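Local coordinates for conserved hypothetical protein (PDB 2FB0) that is of unknown function but, as a dimeric relative of the antibiotic biosynthesis monooxygenases, is possibly an oxidoreductase, at residues Ile22-Glu27 against Gly79-Leu84. Sequence-based numbering, arbitrary orientation. Where two conformers were deposited one is given.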
loop_
_atom_site.group_PDB
_atom_site.type_symbol
_atom_site.label_atom_id
_atom_site.label_comp_id
_atom_site.label_asym_id
_atom_site.label_seq_id
_atom_site.Cartn_x
_atom_site.Cartn_y
_atom_site.Cartn_z
ATOM N N ILE A 22 11.290 9.646 -0.985
ATOM C CA ILE A 22 10.778 8.749 -2.032
ATOM C C ILE A 22 11.918 8.123 -2.835
ATOM O O ILE A 22 11.904 6.917 -3.090
ATOM C CB ILE A 22 9.730 9.463 -2.963
ATOM C CG1 ILE A 22 8.465 9.794 -2.162
ATOM C CG2 ILE A 22 9.386 8.587 -4.213
ATOM C CD1 ILE A 22 7.523 10.788 -2.835
ATOM N N GLU A 23 12.908 8.931 -3.225
ATOM C CA GLU A 23 14.055 8.408 -3.965
ATOM C C GLU A 23 14.811 7.372 -3.141
ATOM O O GLU A 23 15.229 6.343 -3.673
ATOM C CB GLU A 23 14.992 9.535 -4.446
ATOM C CG GLU A 23 16.441 9.107 -4.771
ATOM C CD GLU A 23 16.602 8.208 -6.009
ATOM O OE1 GLU A 23 15.618 7.932 -6.726
ATOM O OE2 GLU A 23 17.745 7.772 -6.268
ATOM N N ALA A 24 14.977 7.636 -1.845
ATOM C CA ALA A 24 15.665 6.678 -0.964
ATOM C C ALA A 24 14.879 5.360 -0.879
ATOM O O ALA A 24 15.468 4.281 -0.887
ATOM C CB ALA A 24 15.891 7.267 0.435
ATOM N N ALA A 25 13.553 5.465 -0.807
ATOM C CA ALA A 25 12.676 4.288 -0.818
ATOM C C ALA A 25 12.772 3.542 -2.153
ATOM O O ALA A 25 12.853 2.320 -2.177
ATOM C CB ALA A 25 11.245 4.682 -0.516
ATOM N N LYS A 26 12.791 4.288 -3.251
ATOM C CA LYS A 26 13.006 3.718 -4.580
ATOM C C LYS A 26 14.331 2.978 -4.707
ATOM O O LYS A 26 14.380 1.902 -5.301
ATOM C CB LYS A 26 12.884 4.792 -5.654
ATOM C CG LYS A 26 11.442 5.182 -5.955
ATOM C CD LYS A 26 11.367 6.460 -6.784
ATOM C CE LYS A 26 11.915 6.274 -8.186
ATOM N NZ LYS A 26 11.777 7.572 -8.921
ATOM N N GLU A 27 15.393 3.552 -4.141
ATOM C CA GLU A 27 16.703 2.906 -4.126
ATOM C C GLU A 27 16.677 1.634 -3.280
ATOM O O GLU A 27 17.223 0.610 -3.681
ATOM C CB GLU A 27 17.784 3.884 -3.641
ATOM C CG GLU A 27 17.732 5.213 -4.380
ATOM C CD GLU A 27 18.925 6.103 -4.107
ATOM O OE1 GLU A 27 18.992 6.703 -3.016
ATOM O OE2 GLU A 27 19.787 6.225 -5.002
ATOM N N GLY A 79 17.911 4.264 7.440
ATOM C CA GLY A 79 18.553 5.368 8.152
ATOM C C GLY A 79 18.233 6.700 7.482
ATOM O O GLY A 79 17.792 7.629 8.140
ATOM N N ILE A 80 18.423 6.767 6.168
ATOM C CA ILE A 80 18.119 7.974 5.384
ATOM C C ILE A 80 16.655 8.403 5.504
ATOM O O ILE A 80 16.357 9.573 5.794
ATOM C CB ILE A 80 18.533 7.825 3.904
ATOM C CG1 ILE A 80 20.064 7.824 3.776
ATOM C CG2 ILE A 80 17.940 8.968 3.047
ATOM C CD1 ILE A 80 20.582 7.223 2.473
ATOM N N ILE A 81 15.736 7.456 5.297
ATOM C CA ILE A 81 14.306 7.783 5.356
ATOM C C ILE A 81 13.922 8.267 6.755
ATOM O O ILE A 81 13.176 9.242 6.893
ATOM C CB ILE A 81 13.409 6.595 4.885
ATOM C CG1 ILE A 81 13.742 6.225 3.432
ATOM C CG2 ILE A 81 11.936 6.940 5.020
ATOM C CD1 ILE A 81 13.176 4.852 2.981
ATOM N N GLN A 82 14.456 7.606 7.783
ATOM C CA GLN A 82 14.190 7.984 9.177
ATOM C C GLN A 82 14.688 9.385 9.541
ATOM O O GLN A 82 14.127 10.044 10.410
ATOM C CB GLN A 82 14.788 6.950 10.139
ATOM C CG GLN A 82 13.931 5.697 10.236
ATOM C CD GLN A 82 14.531 4.620 11.126
ATOM O OE1 GLN A 82 13.802 3.927 11.838
ATOM N NE2 GLN A 82 15.853 4.461 11.080
ATOM N N GLU A 83 15.740 9.827 8.862
ATOM C CA GLU A 83 16.310 11.144 9.071
ATOM C C GLU A 83 15.470 12.216 8.374
ATOM O O GLU A 83 15.397 13.357 8.828
ATOM C CB GLU A 83 17.754 11.143 8.551
ATOM C CG GLU A 83 18.725 12.041 9.294
ATOM C CD GLU A 83 18.753 11.862 10.808
ATOM O OE1 GLU A 83 18.525 10.743 11.323
ATOM O OE2 GLU A 83 19.001 12.876 11.491
ATOM N N LEU A 84 14.813 11.823 7.284
ATOM C CA LEU A 84 13.970 12.716 6.473
ATOM C C LEU A 84 12.496 12.727 6.854
ATOM O O LEU A 84 11.774 13.676 6.542
ATOM C CB LEU A 84 14.082 12.320 4.994
ATOM C CG LEU A 84 15.409 12.511 4.264
ATOM C CD1 LEU A 84 15.465 11.616 3.018
ATOM C CD2 LEU A 84 15.640 13.986 3.903
#
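In the ferredoxin-like fold of the dimeric alpha-beta barrel clan, helices 18-32 and 72-84 pack side by side over an antiparallel four-stranded sheet, and here Ala-24 and Ala-25 of the first meet Ile-80 and Ile-81 of the second. The segment axes run nearly antiparallel, 163° between their directions, and come within 9.2 Å of each other. The side chains that meet are all apolar: alanine methyls on one helix take branched side chains from the other. Ala-24 CB points at the partner helix and touches both isoleucines, lying 3.7 Å from Ile-80 CG2 and 3.8 Å from Ile-81 CG1. The same residue marks the closest approach of CA atoms, Ala-24 CA lying 6.6 Å from Ile-81 CA. Ile-80 meets it with the CG2 branch, which stands anti to the backbone N, whereas Ile-81 uses its longer arm. On the sheet side, Ile-81 also packs on Met-87 of strand 86-93, while Ala-25 rests on Thr-43 and Phe-53, linking the helix pair to three strands. With chi2 extended at 165°, Ile-81 carries its CD1 methyl past Ala-24 to Ala-25, where it sits 3.9 Å from the backbone N and 4.0 Å from CB.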